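PDB 3V20: endonuclease Bse634IR from Geobacillus stearothermophilus, which probably cleaves double-stranded DNA as a type II restriction endonuclease of the PD-(D/E)XK superfamily, and binds calcium. Local coordinates for residues N97-I102 against L147-Q152; F110-I115 against T142-L147. The protein carries 1 engineered substitution. All blocks are in the same frame, centred on the assembly; numbering follows the deposited sequence.

In the fold
Both contacts belong to the nuclease core and share L147. Along the chain the order is 97-102, 110-115, 142-147 and 147-152, so the two pieces of interaction 2 fall between those of interaction 1, with helix 118-132 between 110-115 and 142-147. Interaction 1 pairs strand 99-103, outermost in the mixed five-stranded sheet of this chain, with strand 147-151. Interaction 2, centred about 14 Å away, joins the loop before helix 118-132 to the loop leading into strand 147-151. L148 CD1 and I115 CD1 pack 3.8 Å apart, linking the two. A framework of sheet thus passes directly into the calcium and DNA backbone site at D146.

Interaction 1 of 2, residues N97-I102 against L147-Q152; sequences NDYLII and LLIIRQ
Y99 lays its ring across the chain of R151, at the end of an antiparallel pairing in which strands 99-102 and 147-151 run at 170° to each other. R151 CB sits over one face of the ring, 4.3 Å from the centroid, in a CH-pi contact, and CG covers the rim of the same face. The arginine runs on extended, its CG anti to the backbone N (chi1 177°), and brings its guanidinium beneath the far end of the ring, with Y99 CE2 3.7 Å above that group's plane. The planes stand 47° apart, so this is a tilted contact and not a flat stack. The methyl I149 CG2 abuts the ring near its plane. On the same face of the sheet I101 CG1 lies alongside I149 CG1 at 3.8 Å, while I101 CG2 rests against L147 CD1; helices 68-93 and 280-291 cover this row. On the opposite face, the CD1 methyls of I102 and I150 meet at 3.7 Å, and both side chains pack on I182. L100 and I150 exchange two backbone bonds, as do I102 and L148, each 2.9 Å long. Beyond the strand, Q152 N donates to D98 O. An alanine in place of Y99 removes the ring, and the R151 chain would probably be freer to swing, held mainly by its weak bonds to D98, with a gap opening beside I149 CG2. D98 OD2 meets R151 NE and NH2, both at 3.1 Å, at the guanidinium edge; the carboxylate stands almost perpendicular to that group, and both bonds are weak. The chemistry therefore changes along the ladder, from a buried aliphatic middle to a charged end where an exposed arginine is held by ring contact as well as by a salt bridge.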
ATOM      1  N   ASN A  97      18.072 -19.299  23.453  1.00 44.10           N
ATOM      2  CA  ASN A  97      19.464 -18.955  23.170  1.00 45.49           C
ATOM      3  C   ASN A  97      19.894 -19.088  21.696  1.00 44.56           C
ATOM      4  O   ASN A  97      21.024 -18.742  21.345  1.00 45.67           O
ATOM      5  CB  ASN A  97      20.408 -19.723  24.108  1.00 47.99           C
ATOM      6  CG  ASN A  97      20.504 -19.081  25.514  1.00 51.10           C
ATOM      7  OD1 ASN A  97      20.144 -17.903  25.720  1.00 49.06           O
ATOM      8  ND2 ASN A  97      21.007 -19.856  26.480  1.00 53.58           N
ATOM      9  N   ASP A  98      18.999 -19.577  20.839  1.00 42.64           N
ATOM     10  CA  ASP A  98      19.279 -19.635  19.401  1.00 41.46           C
ATOM     11  C   ASP A  98      18.350 -18.765  18.518  1.00 39.03           C
ATOM     12  O   ASP A  98      18.421 -18.854  17.297  1.00 38.15           O
ATOM     13  CB  ASP A  98      19.326 -21.086  18.894  1.00 41.84           C
ATOM     14  CG  ASP A  98      18.062 -21.875  19.222  1.00 42.13           C
ATOM     15  OD1 ASP A  98      17.245 -21.403  20.051  1.00 41.98           O
ATOM     16  OD2 ASP A  98      17.900 -22.987  18.659  1.00 42.43           O
ATOM     17  N   TYR A  99      17.521 -17.915  19.136  1.00 37.85           N
ATOM     18  CA  TYR A  99      16.599 -17.024  18.409  1.00 35.54           C
ATOM     19  C   TYR A  99      16.857 -15.525  18.631  1.00 34.72           C
ATOM     20  O   TYR A  99      17.087 -15.076  19.752  1.00 35.24           O
ATOM     21  CB  TYR A  99      15.146 -17.315  18.796  1.00 35.22           C
ATOM     22  CG  TYR A  99      14.533 -18.536  18.163  1.00 35.91           C
ATOM     23  CD1 TYR A  99      13.901 -18.461  16.925  1.00 35.49           C
ATOM     24  CD2 TYR A  99      14.563 -19.765  18.818  1.00 38.08           C
ATOM     25  CE1 TYR A  99      13.331 -19.592  16.342  1.00 37.98           C
ATOM     26  CE2 TYR A  99      13.992 -20.903  18.248  1.00 38.78           C
ATOM     27  CZ  TYR A  99      13.382 -20.812  17.018  1.00 39.76           C
ATOM     28  OH  TYR A  99      12.822 -21.941  16.459  1.00 41.60           O
ATOM     29  N   LEU A 100      16.789 -14.757  17.546  1.00 33.24           N
ATOM     30  CA  LEU A 100      16.823 -13.294  17.605  1.00 32.09           C
ATOM     31  C   LEU A 100      15.560 -12.757  16.972  1.00 30.22           C
ATOM     32  O   LEU A 100      15.165 -13.227  15.904  1.00 29.44           O
ATOM     33  CB  LEU A 100      18.028 -12.732  16.841  1.00 32.20           C
ATOM     34  CG  LEU A 100      19.421 -12.902  17.437  1.00 33.49           C
ATOM     35  CD1 LEU A 100      20.415 -12.138  16.589  1.00 33.45           C
ATOM     36  CD2 LEU A 100      19.464 -12.432  18.885  1.00 33.47           C
ATOM     37  N   ILE A 101      14.940 -11.779  17.632  1.00 29.29           N
ATOM     38  CA  ILE A 101      13.826 -11.029  17.057  1.00 27.53           C
ATOM     39  C   ILE A 101      14.262  -9.560  16.911  1.00 27.80           C
ATOM     40  O   ILE A 101      14.351  -8.825  17.905  1.00 28.20           O
ATOM     41  CB  ILE A 101      12.541 -11.133  17.914  1.00 27.04           C
ATOM     42  CG1 ILE A 101      12.131 -12.592  18.115  1.00 26.39           C
ATOM     43  CG2 ILE A 101      11.402 -10.347  17.288  1.00 24.91           C
ATOM     44  CD1 ILE A 101      12.165 -13.048  19.553  1.00 26.30           C
ATOM     45  N   ILE A 102      14.537  -9.157  15.669  1.00 27.21           N
ATOM     46  CA  ILE A 102      15.210  -7.885  15.377  1.00 27.64           C
ATOM     47  C   ILE A 102      14.323  -6.842  14.703  1.00 26.63           C
ATOM     48  O   ILE A 102      13.683  -7.110  13.684  1.00 25.85           O
ATOM     49  CB  ILE A 102      16.463  -8.102  14.485  1.00 28.30           C
ATOM     50  CG1 ILE A 102      17.352  -9.210  15.065  1.00 29.75           C
ATOM     51  CG2 ILE A 102      17.245  -6.791  14.337  1.00 28.59           C
ATOM     52  CD1 ILE A 102      18.431  -9.717  14.132  1.00 30.04           C
ATOM     53  N   LEU A 147      10.063  -6.627  11.678  1.00 21.64           N
ATOM     54  CA  LEU A 147      10.784  -7.563  12.539  1.00 22.92           C
ATOM     55  C   LEU A 147      11.267  -8.752  11.741  1.00 23.25           C
ATOM     56  O   LEU A 147      10.530  -9.280  10.916  1.00 22.71           O
ATOM     57  CB  LEU A 147       9.898  -8.088  13.675  1.00 23.36           C
ATOM     58  CG  LEU A 147       9.264  -7.205  14.749  1.00 23.61           C
ATOM     59  CD1 LEU A 147       8.417  -8.106  15.643  1.00 23.32           C
ATOM     60  CD2 LEU A 147      10.323  -6.456  15.556  1.00 24.25           C
ATOM     61  N   LEU A 148      12.510  -9.160  11.983  1.00 24.83           N
ATOM     62  CA  LEU A 148      13.028 -10.438  11.480  1.00 26.08           C
ATOM     63  C   LEU A 148      13.229 -11.412  12.625  1.00 26.72           C
ATOM     64  O   LEU A 148      13.758 -11.043  13.675  1.00 27.56           O
ATOM     65  CB  LEU A 148      14.370 -10.273  10.758  1.00 26.77           C
ATOM     66  CG  LEU A 148      14.433  -9.567   9.408  1.00 28.35           C
ATOM     67  CD1 LEU A 148      15.802  -9.810   8.818  1.00 31.48           C
ATOM     68  CD2 LEU A 148      13.359 -10.060   8.443  1.00 29.95           C
ATOM     69  N   ILE A 149      12.797 -12.652  12.414  1.00 26.81           N
ATOM     70  CA  ILE A 149      13.080 -13.736  13.346  1.00 27.86           C
ATOM     71  C   ILE A 149      14.123 -14.679  12.732  1.00 28.58           C
ATOM     72  O   ILE A 149      13.919 -15.248  11.661  1.00 27.66           O
ATOM     73  CB  ILE A 149      11.798 -14.485  13.804  1.00 27.69           C
ATOM     74  CG1 ILE A 149      10.930 -13.572  14.676  1.00 26.86           C
ATOM     75  CG2 ILE A 149      12.154 -15.705  14.620  1.00 28.57           C
ATOM     76  CD1 ILE A 149       9.851 -12.911  13.930  1.00 26.04           C
ATOM     77  N   ILE A 150      15.240 -14.816  13.440  1.00 30.21           N
ATOM     78  CA  ILE A 150      16.410 -15.529  12.963  1.00 31.33           C
ATOM     79  C   ILE A 150      16.779 -16.612  13.963  1.00 33.03           C
ATOM     80  O   ILE A 150      16.886 -16.345  15.169  1.00 33.36           O
ATOM     81  CB  ILE A 150      17.594 -14.555  12.783  1.00 31.87           C
ATOM     82  CG1 ILE A 150      17.287 -13.572  11.646  1.00 31.86           C
ATOM     83  CG2 ILE A 150      18.888 -15.308  12.500  1.00 32.53           C
ATOM     84  CD1 ILE A 150      18.196 -12.383  11.607  1.00 33.88           C
ATOM     85  N   ARG A 151      16.957 -17.834  13.456  1.00 34.04           N
ATOM     86  CA  ARG A 151      17.435 -18.954  14.275  1.00 35.96           C
ATOM     87  C   ARG A 151      18.862 -19.362  13.891  1.00 36.98           C
ATOM     88  O   ARG A 151      19.083 -20.032  12.874  1.00 37.36           O
ATOM     89  CB  ARG A 151      16.482 -20.151  14.179  1.00 36.15           C
ATOM     90  CG  ARG A 151      16.953 -21.365  14.950  1.00 39.40           C
ATOM     91  CD  ARG A 151      15.942 -22.486  14.965  1.00 42.86           C
ATOM     92  NE  ARG A 151      16.200 -23.344  16.118  1.00 47.76           N
ATOM     93  CZ  ARG A 151      15.309 -24.158  16.677  1.00 50.16           C
ATOM     94  NH1 ARG A 151      14.078 -24.241  16.183  1.00 50.64           N
ATOM     95  NH2 ARG A 151      15.652 -24.888  17.736  1.00 51.70           N
ATOM     96  N   GLN A 152      19.823 -18.942  14.706  1.00 37.72           N
ATOM     97  CA  GLN A 152      21.231 -19.265  14.489  1.00 38.70           C
ATOM     98  C   GLN A 152      22.009 -19.068  15.795  1.00 40.40           C
ATOM     99  O   GLN A 152      22.195 -17.945  16.264  1.00 40.30           O
ATOM    100  CB  GLN A 152      21.826 -18.423  13.346  1.00 38.01           C
ATOM    101  CG  GLN A 152      23.188 -18.922  12.842  1.00 38.38           C
ATOM    102  CD  GLN A 152      23.635 -18.252  11.551  1.00 36.83           C
ATOM    103  OE1 GLN A 152      22.921 -18.256  10.544  1.00 35.45           O
ATOM    104  NE2 GLN A 152      24.834 -17.698  11.566  1.00 37.18           N
TER

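Interaction 2 of 2, residues F110-I115 against T142-L147; sequences FDFRKI and TSNPDL. Unlike the reference sequence in segment 110-115: F110 (reference Leu), D111 (reference His). With CA (calcium ion), chain F; nucleotides of chain C.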
ATOM      1  N   PHE A 110      19.824   0.135   5.926  1.00 41.78           N
ATOM      2  CA  PHE A 110      20.282  -1.248   5.979  1.00 41.65           C
ATOM      3  C   PHE A 110      19.326  -2.142   5.193  1.00 40.46           C
ATOM      4  O   PHE A 110      18.299  -2.592   5.713  1.00 39.31           O
ATOM      5  CB  PHE A 110      20.393  -1.700   7.440  1.00 41.74           C
ATOM      6  CG  PHE A 110      21.107  -3.004   7.630  1.00 41.59           C
ATOM      7  CD1 PHE A 110      22.492  -3.039   7.754  1.00 43.71           C
ATOM      8  CD2 PHE A 110      20.394  -4.194   7.730  1.00 40.31           C
ATOM      9  CE1 PHE A 110      23.162  -4.248   7.943  1.00 44.02           C
ATOM     10  CE2 PHE A 110      21.051  -5.409   7.917  1.00 41.42           C
ATOM     11  CZ  PHE A 110      22.437  -5.436   8.022  1.00 42.07           C
ATOM     12  N   ASP A 111      19.658  -2.364   3.923  1.00 41.06           N
ATOM     13  CA  ASP A 111      18.962  -3.354   3.103  1.00 40.69           C
ATOM     14  C   ASP A 111      19.044  -4.708   3.812  1.00 40.17           C
ATOM     15  O   ASP A 111      20.125  -5.151   4.191  1.00 40.90           O
ATOM     16  CB  ASP A 111      19.604  -3.428   1.715  1.00 41.12           C
ATOM     17  CG  ASP A 111      18.811  -4.279   0.731  1.00 41.79           C
ATOM     18  OD1 ASP A 111      17.945  -5.080   1.152  1.00 42.13           O
ATOM     19  OD2 ASP A 111      19.071  -4.155  -0.488  1.00 44.90           O
ATOM     20  N   PHE A 112      17.895  -5.349   3.997  1.00 39.42           N
ATOM     21  CA  PHE A 112      17.806  -6.604   4.746  1.00 39.55           C
ATOM     22  C   PHE A 112      18.608  -7.759   4.113  1.00 39.83           C
ATOM     23  O   PHE A 112      18.898  -8.752   4.775  1.00 40.02           O
ATOM     24  CB  PHE A 112      16.333  -7.009   4.939  1.00 38.34           C
ATOM     25  CG  PHE A 112      15.876  -8.112   4.021  1.00 37.94           C
ATOM     26  CD1 PHE A 112      15.647  -9.391   4.518  1.00 38.17           C
ATOM     27  CD2 PHE A 112      15.673  -7.877   2.666  1.00 38.34           C
ATOM     28  CE1 PHE A 112      15.231 -10.423   3.677  1.00 37.86           C
ATOM     29  CE2 PHE A 112      15.250  -8.906   1.822  1.00 37.88           C
ATOM     30  CZ  PHE A 112      15.039 -10.179   2.331  1.00 36.77           C
ATOM     31  N   ARG A 113      18.953  -7.641   2.836  1.00 39.99           N
ATOM     32  CA  ARG A 113      19.739  -8.688   2.179  1.00 40.53           C
ATOM     33  C   ARG A 113      21.177  -8.695   2.701  1.00 41.58           C
ATOM     34  O   ARG A 113      21.929  -9.653   2.470  1.00 42.24           O
ATOM     35  CB  ARG A 113      19.738  -8.507   0.660  1.00 40.60           C
ATOM     36  CG  ARG A 113      18.358  -8.522   0.020  1.00 40.76           C
ATOM     37  CD  ARG A 113      18.419  -7.920  -1.388  1.00 42.32           C
ATOM     38  NE  ARG A 113      17.120  -7.900  -2.059  1.00 40.69           N
ATOM     39  CZ  ARG A 113      16.159  -7.012  -1.817  1.00 41.10           C
ATOM     40  NH1 ARG A 113      16.322  -6.072  -0.892  1.00 41.74           N
ATOM     41  NH2 ARG A 113      15.020  -7.075  -2.493  1.00 41.20           N
ATOM     42  N   LYS A 114      21.555  -7.630   3.404  1.00 41.58           N
ATOM     43  CA  LYS A 114      22.893  -7.529   3.977  1.00 42.62           C
ATOM     44  C   LYS A 114      23.074  -8.501   5.153  1.00 42.59           C
ATOM     45  O   LYS A 114      24.205  -8.778   5.567  1.00 43.65           O
ATOM     46  CB  LYS A 114      23.208  -6.087   4.404  1.00 43.61           C
ATOM     47  CG  LYS A 114      23.098  -5.050   3.286  1.00 44.12           C
ATOM     48  CD  LYS A 114      23.360  -3.640   3.784  1.00 45.74           C
ATOM     49  CE  LYS A 114      24.799  -3.223   3.510  1.00 49.62           C
ATOM     50  NZ  LYS A 114      25.178  -2.012   4.289  1.00 51.70           N
ATOM     51  N   ILE A 115      21.962  -9.021   5.674  1.00 40.92           N
ATOM     52  CA  ILE A 115      21.996  -9.985   6.773  1.00 41.11           C
ATOM     53  C   ILE A 115      22.711 -11.281   6.387  1.00 41.61           C
ATOM     54  O   ILE A 115      23.346 -11.912   7.226  1.00 42.87           O
ATOM     55  CB  ILE A 115      20.572 -10.308   7.343  1.00 40.08           C
ATOM     56  CG1 ILE A 115      19.725 -11.118   6.350  1.00 38.96           C
ATOM     57  CG2 ILE A 115      19.854  -9.031   7.772  1.00 39.48           C
ATOM     58  CD1 ILE A 115      18.478 -11.766   6.959  1.00 37.98           C
ATOM     59  N   THR A 142      10.923  -4.038  -2.210  1.00 33.23           N
ATOM     60  CA  THR A 142       9.945  -3.904  -1.136  1.00 33.37           C
ATOM     61  C   THR A 142      10.521  -3.117   0.042  1.00 33.69           C
ATOM     62  O   THR A 142      11.743  -3.011   0.192  1.00 34.50           O
ATOM     63  CB  THR A 142       9.466  -5.282  -0.629  1.00 32.54           C
ATOM     64  OG1 THR A 142       8.415  -5.083   0.326  1.00 34.16           O
ATOM     65  CG2 THR A 142      10.620  -6.077   0.020  1.00 31.95           C
ATOM     66  N   SER A 143       9.649  -2.568   0.881  1.00 33.29           N
ATOM     67  CA  SER A 143      10.107  -1.944   2.126  1.00 33.31           C
ATOM     68  C   SER A 143      10.653  -3.037   3.048  1.00 31.59           C
ATOM     69  O   SER A 143      10.217  -4.177   2.941  1.00 30.49           O
ATOM     70  CB  SER A 143       8.981  -1.135   2.790  1.00 34.21           C
ATOM     71  OG  SER A 143       7.716  -1.774   2.677  1.00 34.37           O
ATOM     72  N   ASN A 144      11.640  -2.707   3.895  1.00 31.34           N
ATOM     73  CA  ASN A 144      12.245  -3.671   4.856  1.00 29.51           C
ATOM     74  C   ASN A 144      11.181  -4.261   5.782  1.00 28.18           C
ATOM     75  O   ASN A 144      10.292  -3.530   6.229  1.00 29.05           O
ATOM     76  CB  ASN A 144      13.302  -2.971   5.726  1.00 30.55           C
ATOM     77  CG  ASN A 144      14.747  -3.327   5.354  1.00 30.28           C
ATOM     78  OD1 ASN A 144      15.015  -4.025   4.383  1.00 29.61           O
ATOM     79  ND2 ASN A 144      15.686  -2.834   6.151  1.00 29.88           N
ATOM     80  N   PRO A 145      11.255  -5.573   6.084  1.00 26.68           N
ATOM     81  CA  PRO A 145      10.297  -6.074   7.070  1.00 26.23           C
ATOM     82  C   PRO A 145      10.533  -5.370   8.415  1.00 26.91           C
ATOM     83  O   PRO A 145      11.684  -5.017   8.718  1.00 27.48           O
ATOM     84  CB  PRO A 145      10.641  -7.568   7.182  1.00 25.41           C
ATOM     85  CG  PRO A 145      11.586  -7.860   6.086  1.00 24.92           C
ATOM     86  CD  PRO A 145      12.264  -6.588   5.737  1.00 26.16           C
ATOM     87  N   ASP A 146       9.474  -5.146   9.196  1.00 20.66           N
ATOM     88  CA  ASP A 146       9.619  -4.523  10.525  1.00 20.91           C
ATOM     89  C   ASP A 146      10.408  -5.345  11.545  1.00 21.53           C
ATOM     90  O   ASP A 146      11.298  -4.805  12.213  1.00 21.88           O
ATOM     91  CB  ASP A 146       8.263  -4.154  11.105  1.00 20.40           C
ATOM     92  CG  ASP A 146       7.583  -3.069  10.313  1.00 21.08           C
ATOM     93  OD1 ASP A 146       8.280  -2.107   9.901  1.00 22.28           O
ATOM     94  OD2 ASP A 146       6.358  -3.179  10.086  1.00 18.82           O
ATOM     95  N   LEU A 147      10.063  -6.627  11.678  1.00 21.64           N
ATOM     96  CA  LEU A 147      10.784  -7.563  12.539  1.00 22.92           C
ATOM     97  C   LEU A 147      11.267  -8.752  11.741  1.00 23.25           C
ATOM     98  O   LEU A 147      10.530  -9.280  10.916  1.00 22.71           O
ATOM     99  CB  LEU A 147       9.898  -8.088  13.675  1.00 23.36           C
ATOM    100  CG  LEU A 147       9.264  -7.205  14.749  1.00 23.61           C
ATOM    101  CD1 LEU A 147       8.417  -8.106  15.643  1.00 23.32           C
ATOM    102  CD2 LEU A 147      10.323  -6.456  15.556  1.00 24.25           C
TER
HETATM  103 CA    CA F 302       5.090  -1.436   9.384  1.00 36.43          CA
ATOM    104  P    DA C   5      11.707   1.575   3.197  1.00 18.51           P
ATOM    105  OP1  DA C   5      12.542   0.551   3.865  1.00 22.38           O
ATOM    106  OP2  DA C   5      11.118   1.326   1.873  1.00 18.98           O
ATOM    107  O5'  DA C   5      10.454   1.903   4.131  1.00 18.04           O
ATOM    108  C5'  DA C   5      10.682   2.050   5.518  1.00 17.92           C
ATOM    109  C4'  DA C   5       9.479   2.645   6.186  1.00 16.68           C
ATOM    110  O4'  DA C   5       9.417   4.064   5.885  1.00 16.61           O
ATOM    111  C3'  DA C   5       8.154   2.000   5.787  1.00 16.01           C
ATOM    112  O3'  DA C   5       7.669   1.317   6.913  1.00 15.99           O
ATOM    113  C2'  DA C   5       7.293   3.201   5.385  1.00 15.52           C
ATOM    114  C1'  DA C   5       8.065   4.435   5.872  1.00 15.97           C
ATOM    115  N9   DA C   5       7.880   5.582   4.981  1.00 16.09           N
ATOM    116  C8   DA C   5       7.967   5.565   3.618  1.00 15.82           C
ATOM    117  N7   DA C   5       7.752   6.730   3.063  1.00 16.23           N
ATOM    118  C5   DA C   5       7.489   7.566   4.132  1.00 16.26           C
ATOM    119  C6   DA C   5       7.191   8.940   4.213  1.00 17.91           C
ATOM    120  N6   DA C   5       7.086   9.729   3.143  1.00 18.73           N
ATOM    121  N1   DA C   5       6.997   9.476   5.440  1.00 19.62           N
ATOM    122  C2   DA C   5       7.100   8.678   6.515  1.00 17.43           C
ATOM    123  N3   DA C   5       7.379   7.377   6.541  1.00 16.38           N
ATOM    124  C4   DA C   5       7.588   6.883   5.322  1.00 16.11           C
ATOM    125  P    DC C   6       6.143   0.889   7.119  1.00 15.43           P
ATOM    126  OP1  DC C   6       6.126  -0.275   8.008  1.00 20.41           O
ATOM    127  OP2  DC C   6       5.445   0.747   5.842  1.00 18.04           O
ATOM    128  O5'  DC C   6       5.597   2.141   7.920  1.00 17.89           O
ATOM    129  C5'  DC C   6       5.995   2.375   9.257  1.00 15.98           C
ATOM    130  C4'  DC C   6       5.394   3.673   9.750  1.00 15.67           C
ATOM    131  O4'  DC C   6       5.794   4.737   8.866  1.00 15.71           O
ATOM    132  C3'  DC C   6       3.881   3.770   9.719  1.00 15.26           C
ATOM    133  O3'  DC C   6       3.381   3.101  10.841  1.00 15.39           O
ATOM    134  C2'  DC C   6       3.688   5.291   9.802  1.00 16.08           C
ATOM    135  C1'  DC C   6       4.904   5.833   9.019  1.00 15.72           C
ATOM    136  N1   DC C   6       4.634   6.344   7.642  1.00 15.43           N
ATOM    137  C2   DC C   6       4.228   7.678   7.423  1.00 16.02           C
ATOM    138  O2   DC C   6       4.084   8.463   8.387  1.00 17.32           O
ATOM    139  N3   DC C   6       3.996   8.097   6.140  1.00 15.53           N
ATOM    140  C4   DC C   6       4.164   7.252   5.109  1.00 16.48           C
ATOM    141  N4   DC C   6       3.918   7.717   3.870  1.00 15.01           N
ATOM    142  C5   DC C   6       4.579   5.882   5.317  1.00 14.86           C
ATOM    143  C6   DC C   6       4.793   5.488   6.579  1.00 15.05           C
TER
HETATM  144  O   HOH W   1      13.358  -4.593  -1.100  1.00 36.57           O
HETATM  145  O   HOH W   2       4.688  -3.199   7.340  1.00 13.61           O
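N144 ND2 donates to two backbone carbonyls: F110 O, at 2.7 Å and close to the plane of the amide, and P105 O. The other end of the amide, OD1, accepts F112 N at 3.2 Å on a lone pair in the carbonyl plane. With donor and acceptor both used, the amide is fixed against flipping and clasps the loop on either side of D111. F112 CB also rests against OD1, the phenyl ring standing nearly perpendicular (88°) to the amide, and touches P145 CD at 4.2 Å. Loop 110-115 is braced from within: D111 OD1 accepts R113 N in an Asx turn and, through its syn lone pair, the salt-bridging R113 NH1 at 2.8 Å. A water accepting from both R113 NH2 and T142 N makes a second bridge between the segments. N144 N sends a weak bond to OP1 of DA5 of the DNA. Two residues on, D146 OD2 binds the calcium ion at 2.3 Å, which is also bound by L197 O, OP1 of DC6 and a water. P145 and D146 are consistent with the PD of the PD-(D/E)XK nuclease motif, a metal site beside the DNA backbone.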